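Local coordinates for ABC transporter, substrate binding protein (Polyamine) (Agrobacterium tumefaciens, PDB 4EUO), which binds gamma-aminobutyric acid (GABA) in the periplasm as the substrate-binding protein of an ABC transporter, probably delivering it for import, at residues A18-K23 with A254-A259; E60-A65 with N295-H300; F78-K83 with A240-A245; I105-D110 with A194-V199; A145-D150 with D163-K168. One frame throughout, in Å; residues are numbered along the deposited sequence. Where two conformers were deposited one is given.

Interaction 1 (A18-K23 with A254-A259); sequences AAWAEK and ADMATA
Lys23 and Asp255 join the polar side of two roughly antiparallel helical segments, whose short axes run 146° apart. The lysine chain starts with CG beside its own backbone N, runs extended, and turns only at the last torsion (chi4 70°). That final bend lets NZ serve two acceptors. It lies 2.7 Å from Asp255 OD2, in a salt bridge on the anti lone pair of that oxygen. Lys23 NZ is also 2.8 Å from Ala19 O, one helical turn back, approaching from a direction tilted out of the carbonyl plane. The other carboxylate oxygen, OD1, is taken by Gln251.

Beneath this ion pair, Ala19 lets the backbones come close. Its CB sits 3.5 Å from Met256 N, a spacing that suits a lone methyl group. On the buried side Trp20 and Met256 lie side by side and point the same way. Met256 leaves its helix with CG anti to the backbone N (chi1 174°), then folds at its next two torsions; CG meets Trp20 CZ2 at 3.8 Å, and the side chain also touches Phe99 of the GABA pocket. Trp20 NE1 makes a weak hydrogen bond to Ala252 O. The contact thus passes from a charged outer border to an apolar interior, and the carboxylate, bonded from both helices, probably keeps its negative charge and steadies the lysine ammonium.

Interaction 2 (E60-A65 with N295-H300); sequences EGDYAA and NYWAQH
Asp62 sends CG between its backbone N and carbonyl carbon (chi1 68°), and Trp297 swings its indole beside its own backbone N, an arrangement in which the two side chains leave their helices side by side and point the same way. This is a helix-helix crossing in the class D periplasmic binding protein fold, between helix 61-67, which follows the pocket residue Glu60, and helix 294-299. Residues 61-65 and 295-299 cross at -53°. Their axes come within 7.8 Å, where Ala65, Ala298 and the CB atoms of Asp62 and Trp297 meet. Asp62 CB touches Trp297 CB at 3.7 Å, while the carboxylate plane is turned 80° from that of the indole beside it. Neither polar end is spent on the other: Asp62 OD2 makes a salt bridge with Arg301, at the start of the next helix, and Trp297 NE1 bonds to Glu144. Aspartate suits this place because its short chain offers a methylene to the packing and a charge to the arginine.

Farther along, two alanines meet methyl to methyl, Ala65 CB lying 3.7 Å from Ala298 CB, with the amide of Asn295 bordering them. No hydrogen bond joins the two segments, and the nearest approach is that of a methyl to a backbone carbonyl, Ala298 CB to Asp62 O at 3.4 Å.

Interaction 3 (F78-K83 with A240-A245); sequences FSVIDK and AMKFIA
Met241 O accepts the helical hydrogen bond of Ala245 N at 3.0 Å, and the side chain of Ile81 lies against this same carbonyl, with CG1 3.5 Å from the oxygen. No hydrogen bond links the two segments; the loop 78-83 rests on helix 237-247 through apolar groups. Ile81 does most of the work. With CG1 beside the backbone N (chi1 -62°) and the chain then nearly extended, its CD1 reaches along the near flank of the helix to Ile244 CG2 at 3.7 Å, the two side chains slanting across one another. The same methyl meets Met241 SD at 4.0 Å. Isoleucine suits this place because CG1 and CD1 together bridge Met241, Ile244 and Ala245, about one turn apart on one helix flank.

Val80 brings only one of its branches. CG1, anti to the backbone N, lies 4.2 Å from Met241 CB, at the exposed border of the contact. Ala245 accommodates the loop backbone: its methyl CB is 3.8 Å from Val80 O, and a methyl fits the short space beside this carbonyl.

The helix is in turn packed inward, Ile244 touching Val56 of strand 56-60 and Val96 of strand 96-107, while Phe243 meets Trp20 and Phe24 of helix 10-28. The loop therefore covers one flank of a helix whose inner residues also pack on the sheet and on helix 10-28.

Interaction 4 (I105-D110 with A194-V199); sequences IGCNVD and APFGSV
Gly106 and Gly197 face each other as the hydrogen-bonded pair where strands 96-107 and 196-200 run antiparallel in the mixed sheet of this periplasmic binding protein fold. Gly106 N donates to Gly197 O at 3.0 Å, almost in line with the carbonyl bond although the angle at the hydrogen is only 138°, and Gly197 N returns a bond to Gly106 O at 3.2 Å. Beyond the glycines, Asn108 N gives a straighter bond to Pro195 O, 2.8 Å with 169° at the hydrogen, and Asn108 centres an inverse gamma turn as its strand ends. Proline has no N-H to offer but its carbonyl accepts this bond.

Cys107 and Phe196 form the neighbouring non-hydrogen-bonded pair, their CB atoms 4.1 Å apart on one face of the sheet. Phe196 CG occupies the sterically tight position between backbone N and carbonyl carbon (chi1 42°), and Cys107 SG lies at the ring's edge, near its plane. Val199 CG2 approaches Gly106 N at 3.9 Å, a closeness that the missing side chain permits.

Farther out, Asn108 ND2 bonds to Ile189 O. Gly106 and Gly197 thus bond to each other, while the residues alternating with them bond to flanking strands 215-229 and 132-135, and the disulfide Cys107-Cys115 ties the end of strand 96-107 to the following loop.

Interaction 5 (A145-D150 with D163-K168); sequences AALLAD and DRAFKK. With SO4 (sulfate ion), chain F.
Arg164 grips Asp150 side-on with two nitrogens, but divides them between the carboxylate and the backbone carbonyl of the same residue. NE meets OD2 of Asp150 at 2.8 Å as a salt bridge, on the anti side of that oxygen and near the guanidinium plane, whereas NH2 reaches Asp150 O at 2.9 Å from above the carbonyl plane. The carboxylate and guanidinium planes are almost perpendicular (89°). This joins two consecutive helices of the periplasmic binding protein fold, packed nearly at right angles: residues 145-149 and 163-168 cross at 80°, and Asp150 is where the first helix leaves helical geometry. Arginine suits the place because its chain, extended from CG to NE, spans the gap while its carbon part lies across Leu147 CD2.

Between the helices, Leu147 CG packs on Ala165 CB at 3.9 Å beside the small Ala146. Lys168 CG, anti to its backbone N (chi1 -177°), lies 3.4 Å from Ala146 O; the bend at chi2 then sends CD toward Asp150 and CE along Ala149.

Asp163 gives its backbone N to a sulfate, probably from the crystallisation liquor, which Arg307 and Leu162 also hold. One water donates to both Asp150 OD2 and Arg164 O; another donates to Asp150 OD1 and accepts from Lys168 NZ at 2.7 Å.

Overall arrangement
The five contacts are spread through a single chain of mixed helices and strands. Interactions 1 and 3 are neighbours, their centres 17 Å apart, using the consecutive helices 250-260 and 237-247 respectively and touching through Trp20 and Phe243. Interactions 4 and 5 lie on the other side of the chain's centre from interaction 3, with centres 20 Å apart, and interaction 2 is 20 to 21 Å from interactions 3 and 5. Along the chain, interaction 5 is nested within 4, and 4 within 3, while interactions 1 and 2 cross. The chain thus repeatedly returns to earlier segments, and distant parts of the sequence build the body around the GABA pocket, whose Glu60 is carried by segment 60-65.

Interaction 1 (A18-K23 with A254-A259)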
# COMPACT_ATOMS: atom_id res chain seq x y z
N ALA A 18 -9.25 -5.39 13.79
CA ALA A 18 -9.31 -4.94 15.17
C ALA A 18 -9.77 -3.49 15.27
O ALA A 18 -10.55 -3.15 16.17
CB ALA A 18 -7.94 -5.08 15.82
N ALA A 19 -9.28 -2.61 14.38
CA ALA A 19 -9.60 -1.19 14.45
C ALA A 19 -11.00 -0.82 14.00
O ALA A 19 -11.53 0.20 14.46
CB ALA A 19 -8.59 -0.37 13.66
N TRP A 20 -11.59 -1.58 13.05
CA TRP A 20 -12.85 -1.20 12.40
C TRP A 20 -14.03 -2.12 12.60
O TRP A 20 -15.16 -1.64 12.58
CB TRP A 20 -12.58 -1.04 10.88
CG TRP A 20 -11.55 -0.01 10.52
CD1 TRP A 20 -11.07 1.00 11.32
CD2 TRP A 20 -10.88 0.14 9.25
NE1 TRP A 20 -10.14 1.75 10.64
CE2 TRP A 20 -10.02 1.25 9.35
CE3 TRP A 20 -10.92 -0.58 8.04
CZ2 TRP A 20 -9.21 1.68 8.29
CZ3 TRP A 20 -10.14 -0.14 6.98
CH2 TRP A 20 -9.28 0.96 7.12
N ALA A 21 -13.81 -3.44 12.64
CA ALA A 21 -14.94 -4.37 12.62
C ALA A 21 -15.93 -4.29 13.74
O ALA A 21 -17.13 -4.16 13.46
CB ALA A 21 -14.48 -5.79 12.40
N GLU A 22 -15.47 -4.24 15.00
CA GLU A 22 -16.42 -4.12 16.11
C GLU A 22 -17.07 -2.77 16.17
O GLU A 22 -18.26 -2.69 16.49
CB GLU A 22 -15.79 -4.48 17.43
CG GLU A 22 -15.78 -5.98 17.61
CD GLU A 22 -15.34 -6.46 18.97
OE1 GLU A 22 -15.98 -7.39 19.50
OE2 GLU A 22 -14.37 -5.89 19.52
N LYS A 23 -16.34 -1.70 15.85
CA LYS A 23 -16.93 -0.36 15.83
C LYS A 23 -18.12 -0.35 14.87
O LYS A 23 -19.18 0.19 15.22
CB LYS A 23 -15.89 0.68 15.36
CG LYS A 23 -14.93 1.16 16.45
CD LYS A 23 -13.94 2.19 15.86
CE LYS A 23 -12.81 2.56 16.79
NZ LYS A 23 -11.83 1.43 17.01
N ALA A 254 -7.17 6.61 13.73
CA ALA A 254 -6.10 6.63 14.71
C ALA A 254 -5.83 5.20 15.19
O ALA A 254 -4.68 4.82 15.36
CB ALA A 254 -6.51 7.51 15.91
N ASP A 255 -6.88 4.39 15.42
CA ASP A 255 -6.67 3.02 15.88
C ASP A 255 -6.00 2.15 14.83
O ASP A 255 -5.11 1.38 15.17
CB ASP A 255 -8.00 2.40 16.35
CG ASP A 255 -8.58 3.08 17.60
OD1 ASP A 255 -7.87 3.90 18.23
OD2 ASP A 255 -9.76 2.87 17.87
N MET A 256 -6.34 2.34 13.55
CA MET A 256 -5.69 1.60 12.46
C MET A 256 -4.20 1.99 12.45
O MET A 256 -3.32 1.14 12.35
CB MET A 256 -6.38 1.98 11.15
CG MET A 256 -5.72 1.41 9.88
SD MET A 256 -4.27 2.36 9.32
CE MET A 256 -4.99 3.99 9.09
N ALA A 257 -3.91 3.30 12.58
CA ALA A 257 -2.53 3.74 12.52
C ALA A 257 -1.69 3.23 13.68
O ALA A 257 -0.56 2.75 13.50
CB ALA A 257 -2.50 5.28 12.50
N THR A 258 -2.26 3.31 14.89
CA THR A 258 -1.57 2.80 16.07
C THR A 258 -1.26 1.32 15.91
O THR A 258 -0.17 0.89 16.31
CB THR A 258 -2.48 3.03 17.30
OG1 THR A 258 -2.66 4.43 17.47
CG2 THR A 258 -1.91 2.43 18.59
N ALA A 259 -2.19 0.55 15.34
CA ALA A 259 -2.05 -0.91 15.20
C ALA A 259 -1.14 -1.33 14.06
O ALA A 259 -0.72 -2.48 14.04
CB ALA A 259 -3.41 -1.54 15.01

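Interaction 2 (E60-A65 with N295-H300)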
# COMPACT_ATOMS: atom_id res chain seq x y z
N GLU A 60 -5.02 -0.24 -3.98
CA GLU A 60 -4.02 0.80 -4.18
C GLU A 60 -4.66 2.04 -4.79
O GLU A 60 -5.56 1.91 -5.65
CB GLU A 60 -2.89 0.25 -5.06
CG GLU A 60 -2.03 -0.74 -4.27
CD GLU A 60 -1.36 -1.82 -5.09
OE1 GLU A 60 -1.93 -2.29 -6.09
OE2 GLU A 60 -0.28 -2.28 -4.66
N GLY A 61 -4.18 3.23 -4.40
CA GLY A 61 -4.82 4.46 -4.86
C GLY A 61 -4.78 4.69 -6.36
O GLY A 61 -5.71 5.32 -6.91
N ASP A 62 -3.74 4.21 -7.04
CA ASP A 62 -3.70 4.41 -8.49
C ASP A 62 -4.76 3.55 -9.20
O ASP A 62 -5.37 3.99 -10.17
CB ASP A 62 -2.29 4.13 -9.04
CG ASP A 62 -1.90 2.67 -8.96
OD1 ASP A 62 -1.81 2.14 -7.82
OD2 ASP A 62 -1.72 2.06 -10.02
N TYR A 63 -4.98 2.33 -8.68
CA TYR A 63 -6.06 1.50 -9.19
C TYR A 63 -7.40 2.20 -8.92
O TYR A 63 -8.23 2.36 -9.84
CB TYR A 63 -6.03 0.12 -8.53
CG TYR A 63 -7.27 -0.68 -8.84
CD1 TYR A 63 -7.36 -1.45 -10.00
CD2 TYR A 63 -8.38 -0.65 -7.99
CE1 TYR A 63 -8.51 -2.19 -10.29
CE2 TYR A 63 -9.53 -1.38 -8.27
CZ TYR A 63 -9.59 -2.14 -9.41
OH TYR A 63 -10.73 -2.87 -9.67
N ALA A 64 -7.63 2.69 -7.67
CA ALA A 64 -8.91 3.34 -7.32
C ALA A 64 -9.23 4.49 -8.24
O ALA A 64 -10.41 4.67 -8.60
CB ALA A 64 -8.83 3.86 -5.89
N ALA A 65 -8.22 5.31 -8.60
CA ALA A 65 -8.44 6.52 -9.38
C ALA A 65 -8.78 6.24 -10.82
O ALA A 65 -9.23 7.18 -11.51
CB ALA A 65 -7.25 7.46 -9.25
N ASN A 295 -1.88 9.61 -9.33
CA ASN A 295 -2.73 10.10 -10.42
C ASN A 295 -2.03 9.90 -11.76
O ASN A 295 -2.65 9.49 -12.74
CB ASN A 295 -3.08 11.55 -10.17
CG ASN A 295 -4.05 11.69 -9.03
OD1 ASN A 295 -3.90 12.55 -8.16
ND2 ASN A 295 -5.05 10.81 -8.99
N TYR A 296 -0.72 10.11 -11.80
CA TYR A 296 0.05 9.86 -13.00
C TYR A 296 -0.07 8.38 -13.38
O TYR A 296 -0.35 8.04 -14.53
CB TYR A 296 1.53 10.20 -12.78
CG TYR A 296 2.38 9.86 -13.98
CD1 TYR A 296 2.53 10.77 -15.02
CD2 TYR A 296 3.04 8.64 -14.07
CE1 TYR A 296 3.29 10.45 -16.14
CE2 TYR A 296 3.79 8.30 -15.17
CZ TYR A 296 3.93 9.22 -16.20
OH TYR A 296 4.65 8.87 -17.30
N TRP A 297 0.11 7.49 -12.39
CA TRP A 297 -0.03 6.08 -12.64
C TRP A 297 -1.46 5.73 -13.07
O TRP A 297 -1.63 4.95 -14.03
CB TRP A 297 0.36 5.28 -11.38
CG TRP A 297 1.82 4.97 -11.32
CD1 TRP A 297 2.83 5.80 -10.91
CD2 TRP A 297 2.43 3.73 -11.65
NE1 TRP A 297 4.04 5.13 -10.94
CE2 TRP A 297 3.82 3.85 -11.38
CE3 TRP A 297 1.93 2.49 -12.05
CZ2 TRP A 297 4.70 2.78 -11.54
CZ3 TRP A 297 2.80 1.42 -12.19
CH2 TRP A 297 4.17 1.58 -11.95
N ALA A 298 -2.49 6.32 -12.45
CA ALA A 298 -3.87 6.01 -12.84
C ALA A 298 -4.09 6.37 -14.32
O ALA A 298 -4.72 5.60 -15.03
CB ALA A 298 -4.82 6.83 -11.99
N GLN A 299 -3.50 7.48 -14.78
CA GLN A 299 -3.70 7.95 -16.18
C GLN A 299 -2.99 7.05 -17.18
O GLN A 299 -3.35 7.06 -18.37
CB GLN A 299 -3.18 9.39 -16.34
CG GLN A 299 -4.01 10.43 -15.59
CD GLN A 299 -3.46 11.86 -15.71
OE1 GLN A 299 -3.37 12.61 -14.73
NE2 GLN A 299 -3.10 12.30 -16.90
N HIS A 300 -1.96 6.29 -16.75
CA HIS A 300 -1.15 5.47 -17.65
C HIS A 300 -1.12 4.03 -17.15
O HIS A 300 -0.22 3.26 -17.51
CB HIS A 300 0.30 6.02 -17.64
CG HIS A 300 0.42 7.49 -17.98
ND1 HIS A 300 0.67 7.94 -19.27
CD2 HIS A 300 0.34 8.55 -17.16
CE1 HIS A 300 0.71 9.27 -19.18
NE2 HIS A 300 0.51 9.69 -17.93

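Interaction 3 (F78-K83 with A240-A245)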
# COMPACT_ATOMS: atom_id res chain seq x y z
N PHE A 78 -21.55 10.48 -0.87
CA PHE A 78 -21.00 11.53 -0.04
C PHE A 78 -22.03 12.27 0.83
O PHE A 78 -21.67 13.20 1.56
CB PHE A 78 -20.08 12.47 -0.82
CG PHE A 78 -18.79 11.79 -1.23
CD1 PHE A 78 -17.79 11.55 -0.29
CD2 PHE A 78 -18.58 11.40 -2.54
CE1 PHE A 78 -16.59 10.92 -0.67
CE2 PHE A 78 -17.37 10.79 -2.92
CZ PHE A 78 -16.39 10.57 -1.98
N SER A 79 -23.28 11.80 0.84
CA SER A 79 -24.27 12.32 1.79
C SER A 79 -24.12 11.49 3.08
O SER A 79 -24.59 11.89 4.14
CB SER A 79 -25.69 12.24 1.23
OG SER A 79 -26.22 10.92 1.30
N VAL A 80 -23.43 10.32 2.98
CA VAL A 80 -23.18 9.43 4.09
C VAL A 80 -21.69 9.57 4.51
O VAL A 80 -21.41 9.68 5.70
CB VAL A 80 -23.54 7.97 3.72
CG1 VAL A 80 -23.09 6.99 4.80
CG2 VAL A 80 -25.05 7.84 3.48
N ILE A 81 -20.77 9.49 3.54
CA ILE A 81 -19.34 9.66 3.83
C ILE A 81 -19.09 11.18 3.83
O ILE A 81 -19.28 11.84 2.82
CB ILE A 81 -18.49 8.90 2.77
CG1 ILE A 81 -18.76 7.38 2.80
CG2 ILE A 81 -16.98 9.19 2.97
CD1 ILE A 81 -18.54 6.70 1.47
N ASP A 82 -18.61 11.67 4.94
CA ASP A 82 -18.32 13.09 5.12
C ASP A 82 -16.88 13.34 4.73
O ASP A 82 -15.98 13.01 5.48
CB ASP A 82 -18.60 13.50 6.57
CG ASP A 82 -18.25 14.95 6.90
OD1 ASP A 82 -18.01 15.73 5.95
OD2 ASP A 82 -18.19 15.29 8.10
N LYS A 83 -16.68 13.95 3.57
CA LYS A 83 -15.33 14.20 3.07
C LYS A 83 -14.62 15.35 3.79
O LYS A 83 -13.44 15.58 3.55
CB LYS A 83 -15.31 14.38 1.54
CG LYS A 83 -16.07 15.60 1.02
CD LYS A 83 -15.87 15.84 -0.48
CE LYS A 83 -16.71 14.95 -1.37
NZ LYS A 83 -16.67 15.39 -2.79
N ALA A 240 -22.09 -0.72 2.83
CA ALA A 240 -20.70 -0.47 2.39
C ALA A 240 -20.35 1.00 2.60
O ALA A 240 -19.25 1.31 3.10
CB ALA A 240 -20.56 -0.85 0.93
N MET A 241 -21.28 1.91 2.26
CA MET A 241 -21.04 3.33 2.45
C MET A 241 -20.90 3.67 3.92
O MET A 241 -20.01 4.46 4.29
CB MET A 241 -22.14 4.19 1.80
CG MET A 241 -22.36 3.92 0.34
SD MET A 241 -20.84 4.17 -0.64
CE MET A 241 -21.32 3.27 -2.14
N LYS A 242 -21.72 3.05 4.79
CA LYS A 242 -21.62 3.26 6.23
C LYS A 242 -20.30 2.73 6.77
O LYS A 242 -19.70 3.32 7.68
CB LYS A 242 -22.80 2.61 6.97
CG LYS A 242 -24.13 3.33 6.74
CD LYS A 242 -25.26 2.58 7.42
CE LYS A 242 -26.60 3.20 7.12
NZ LYS A 242 -27.71 2.38 7.66
N PHE A 243 -19.81 1.60 6.19
CA PHE A 243 -18.56 1.04 6.65
C PHE A 243 -17.40 1.98 6.29
O PHE A 243 -16.53 2.20 7.14
CB PHE A 243 -18.34 -0.35 6.03
CG PHE A 243 -17.06 -1.00 6.50
CD1 PHE A 243 -17.02 -1.72 7.68
CD2 PHE A 243 -15.87 -0.80 5.81
CE1 PHE A 243 -15.82 -2.29 8.14
CE2 PHE A 243 -14.67 -1.38 6.26
CZ PHE A 243 -14.65 -2.08 7.43
N ILE A 244 -17.44 2.55 5.08
CA ILE A 244 -16.37 3.47 4.67
C ILE A 244 -16.40 4.72 5.55
O ILE A 244 -15.35 5.18 6.02
CB ILE A 244 -16.45 3.78 3.18
CG1 ILE A 244 -16.12 2.50 2.37
CG2 ILE A 244 -15.52 4.94 2.82
CD1 ILE A 244 -16.20 2.67 0.88
N ALA A 245 -17.62 5.23 5.87
CA ALA A 245 -17.73 6.40 6.74
C ALA A 245 -17.12 6.09 8.11
O ALA A 245 -16.43 6.93 8.68
CB ALA A 245 -19.20 6.78 6.88

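Interaction 4 (I105-D110 with A194-V199)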
# COMPACT_ATOMS: atom_id res chain seq x y z
N ILE A 105 13.33 0.68 2.91
CA ILE A 105 14.32 -0.37 2.74
C ILE A 105 14.39 -1.15 4.03
O ILE A 105 15.00 -0.69 5.02
CB ILE A 105 15.69 0.19 2.30
CG1 ILE A 105 15.53 1.02 1.01
CG2 ILE A 105 16.67 -0.97 2.09
CD1 ILE A 105 16.82 1.76 0.58
N GLY A 106 13.70 -2.29 4.06
CA GLY A 106 13.72 -3.17 5.23
C GLY A 106 14.92 -4.08 5.18
O GLY A 106 15.41 -4.43 4.10
N CYS A 107 15.41 -4.46 6.39
CA CYS A 107 16.61 -5.25 6.44
C CYS A 107 16.66 -6.18 7.64
O CYS A 107 16.48 -5.74 8.77
CB CYS A 107 17.82 -4.31 6.42
SG CYS A 107 19.41 -5.16 6.47
N ASN A 108 17.03 -7.43 7.38
CA ASN A 108 17.28 -8.41 8.45
C ASN A 108 18.77 -8.16 8.82
O ASN A 108 19.71 -8.76 8.26
CB ASN A 108 17.06 -9.81 7.88
CG ASN A 108 17.32 -10.93 8.87
OD1 ASN A 108 18.13 -10.78 9.79
ND2 ASN A 108 16.65 -12.04 8.69
N VAL A 109 18.95 -7.20 9.71
CA VAL A 109 20.26 -6.66 10.05
C VAL A 109 21.32 -7.69 10.48
O VAL A 109 22.46 -7.64 10.02
CB VAL A 109 20.12 -5.47 11.04
CG1 VAL A 109 19.43 -5.86 12.37
CG2 VAL A 109 21.47 -4.80 11.30
N ASP A 110 20.91 -8.66 11.28
CA ASP A 110 21.84 -9.65 11.80
C ASP A 110 22.24 -10.73 10.82
O ASP A 110 23.14 -11.51 11.13
CB ASP A 110 21.32 -10.23 13.13
CG ASP A 110 21.28 -9.25 14.29
OD1 ASP A 110 21.96 -8.19 14.20
OD2 ASP A 110 20.57 -9.53 15.27
N ALA A 194 15.78 -13.21 1.22
CA ALA A 194 16.11 -11.92 0.58
C ALA A 194 16.13 -10.96 1.73
O ALA A 194 15.10 -10.44 2.15
CB ALA A 194 15.08 -11.53 -0.46
N PRO A 195 17.30 -10.81 2.36
CA PRO A 195 17.37 -10.12 3.64
C PRO A 195 17.16 -8.62 3.63
O PRO A 195 17.07 -8.00 4.69
CB PRO A 195 18.75 -10.49 4.18
CG PRO A 195 19.56 -10.67 2.93
CD PRO A 195 18.61 -11.38 1.98
N PHE A 196 17.05 -8.03 2.45
CA PHE A 196 16.72 -6.62 2.35
C PHE A 196 15.94 -6.38 1.08
O PHE A 196 15.98 -7.19 0.15
CB PHE A 196 17.95 -5.68 2.51
CG PHE A 196 19.20 -6.14 1.79
CD1 PHE A 196 19.26 -6.17 0.41
CD2 PHE A 196 20.32 -6.56 2.51
CE1 PHE A 196 20.42 -6.60 -0.26
CE2 PHE A 196 21.49 -6.96 1.84
CZ PHE A 196 21.53 -6.98 0.47
N GLY A 197 15.19 -5.29 1.06
CA GLY A 197 14.40 -4.97 -0.10
C GLY A 197 13.50 -3.80 0.16
O GLY A 197 13.51 -3.22 1.25
N SER A 198 12.72 -3.49 -0.86
CA SER A 198 11.74 -2.39 -0.80
C SER A 198 10.39 -2.97 -0.39
O SER A 198 9.82 -3.77 -1.13
CB SER A 198 11.62 -1.72 -2.15
OG SER A 198 10.60 -0.74 -2.03
N VAL A 199 9.92 -2.61 0.79
CA VAL A 199 8.75 -3.23 1.38
C VAL A 199 7.80 -2.20 1.95
O VAL A 199 8.18 -1.05 2.22
CB VAL A 199 9.18 -4.21 2.53
CG1 VAL A 199 10.03 -5.36 1.96
CG2 VAL A 199 9.97 -3.47 3.60

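Interaction 5 (A145-D150 with D163-K168)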
# COMPACT_ATOMS: atom_id res chain seq x y z
N ALA A 145 12.02 3.71 -7.43
CA ALA A 145 13.23 3.38 -6.68
C ALA A 145 14.41 3.16 -7.62
O ALA A 145 15.53 3.62 -7.31
CB ALA A 145 12.98 2.16 -5.82
N ALA A 146 14.20 2.47 -8.76
CA ALA A 146 15.28 2.25 -9.73
C ALA A 146 15.78 3.60 -10.27
O ALA A 146 17.00 3.80 -10.40
CB ALA A 146 14.75 1.39 -10.87
N LEU A 147 14.87 4.53 -10.56
CA LEU A 147 15.26 5.82 -11.10
C LEU A 147 16.02 6.61 -10.05
O LEU A 147 17.05 7.23 -10.39
CB LEU A 147 14.02 6.56 -11.60
CG LEU A 147 13.41 5.98 -12.88
CD1 LEU A 147 11.98 6.42 -13.06
CD2 LEU A 147 14.27 6.31 -14.11
N LEU A 148 15.57 6.59 -8.79
CA LEU A 148 16.29 7.27 -7.71
C LEU A 148 17.65 6.67 -7.52
O LEU A 148 18.62 7.42 -7.35
CB LEU A 148 15.52 7.20 -6.40
CG LEU A 148 14.16 7.92 -6.39
CD1 LEU A 148 13.29 7.42 -5.24
CD2 LEU A 148 14.33 9.44 -6.33
N ALA A 149 17.77 5.34 -7.58
CA ALA A 149 19.05 4.66 -7.44
C ALA A 149 19.97 5.04 -8.58
O ALA A 149 21.21 5.03 -8.40
CB ALA A 149 18.83 3.16 -7.45
N ASP A 150 19.41 5.39 -9.75
CA ASP A 150 20.15 5.79 -10.95
C ASP A 150 20.43 7.30 -10.99
O ASP A 150 20.87 7.80 -12.03
CB ASP A 150 19.46 5.32 -12.23
CG ASP A 150 20.37 5.25 -13.42
OD1 ASP A 150 21.53 4.78 -13.26
OD2 ASP A 150 19.90 5.57 -14.53
N ASP A 163 12.41 3.21 -19.88
CA ASP A 163 13.59 2.56 -20.44
C ASP A 163 14.75 2.67 -19.49
O ASP A 163 15.45 1.69 -19.25
CB ASP A 163 13.94 3.17 -21.80
CG ASP A 163 13.07 2.70 -22.95
OD1 ASP A 163 12.31 1.72 -22.77
OD2 ASP A 163 13.16 3.31 -24.04
N ARG A 164 14.91 3.85 -18.88
CA ARG A 164 16.01 4.05 -17.95
C ARG A 164 15.81 3.18 -16.70
O ARG A 164 16.75 2.57 -16.19
CB ARG A 164 16.10 5.53 -17.59
CG ARG A 164 17.19 5.86 -16.61
CD ARG A 164 17.26 7.36 -16.40
NE ARG A 164 18.29 7.70 -15.44
CZ ARG A 164 18.70 8.95 -15.20
NH1 ARG A 164 18.13 9.98 -15.83
NH2 ARG A 164 19.69 9.18 -14.34
N ALA A 165 14.56 3.13 -16.18
CA ALA A 165 14.27 2.32 -15.00
C ALA A 165 14.54 0.86 -15.28
O ALA A 165 15.15 0.18 -14.44
CB ALA A 165 12.82 2.52 -14.58
N PHE A 166 14.11 0.35 -16.44
CA PHE A 166 14.31 -1.06 -16.76
C PHE A 166 15.79 -1.38 -16.96
O PHE A 166 16.25 -2.45 -16.53
CB PHE A 166 13.48 -1.43 -18.00
CG PHE A 166 11.98 -1.38 -17.83
CD1 PHE A 166 11.37 -1.84 -16.67
CD2 PHE A 166 11.16 -0.92 -18.85
CE1 PHE A 166 9.97 -1.79 -16.52
CE2 PHE A 166 9.77 -0.89 -18.72
CZ PHE A 166 9.18 -1.29 -17.53
N LYS A 167 16.55 -0.44 -17.57
CA LYS A 167 18.00 -0.68 -17.69
C LYS A 167 18.66 -0.77 -16.32
O LYS A 167 19.52 -1.63 -16.10
CB LYS A 167 18.67 0.43 -18.51
CG LYS A 167 18.38 0.28 -19.99
CD LYS A 167 19.03 1.37 -20.84
CE LYS A 167 18.79 1.15 -22.32
NZ LYS A 167 19.35 2.26 -23.14
N LYS A 168 18.23 0.07 -15.36
CA LYS A 168 18.78 0.03 -14.01
C LYS A 168 18.36 -1.29 -13.31
O LYS A 168 19.18 -1.94 -12.66
CB LYS A 168 18.32 1.25 -13.20
CG LYS A 168 18.92 1.33 -11.78
CD LYS A 168 20.47 1.35 -11.75
CE LYS A 168 20.91 1.78 -10.40
NZ LYS A 168 22.39 1.71 -10.26
S SO4 F . 9.85 5.68 -22.03
O1 SO4 F . 8.67 5.27 -22.76
O2 SO4 F . 10.50 6.80 -22.76
O3 SO4 F . 9.48 6.14 -20.69
O4 SO4 F . 10.71 4.52 -21.94
O HOH W 1 19.53 3.31 -16.19
O HOH W 2 23.35 3.70 -11.76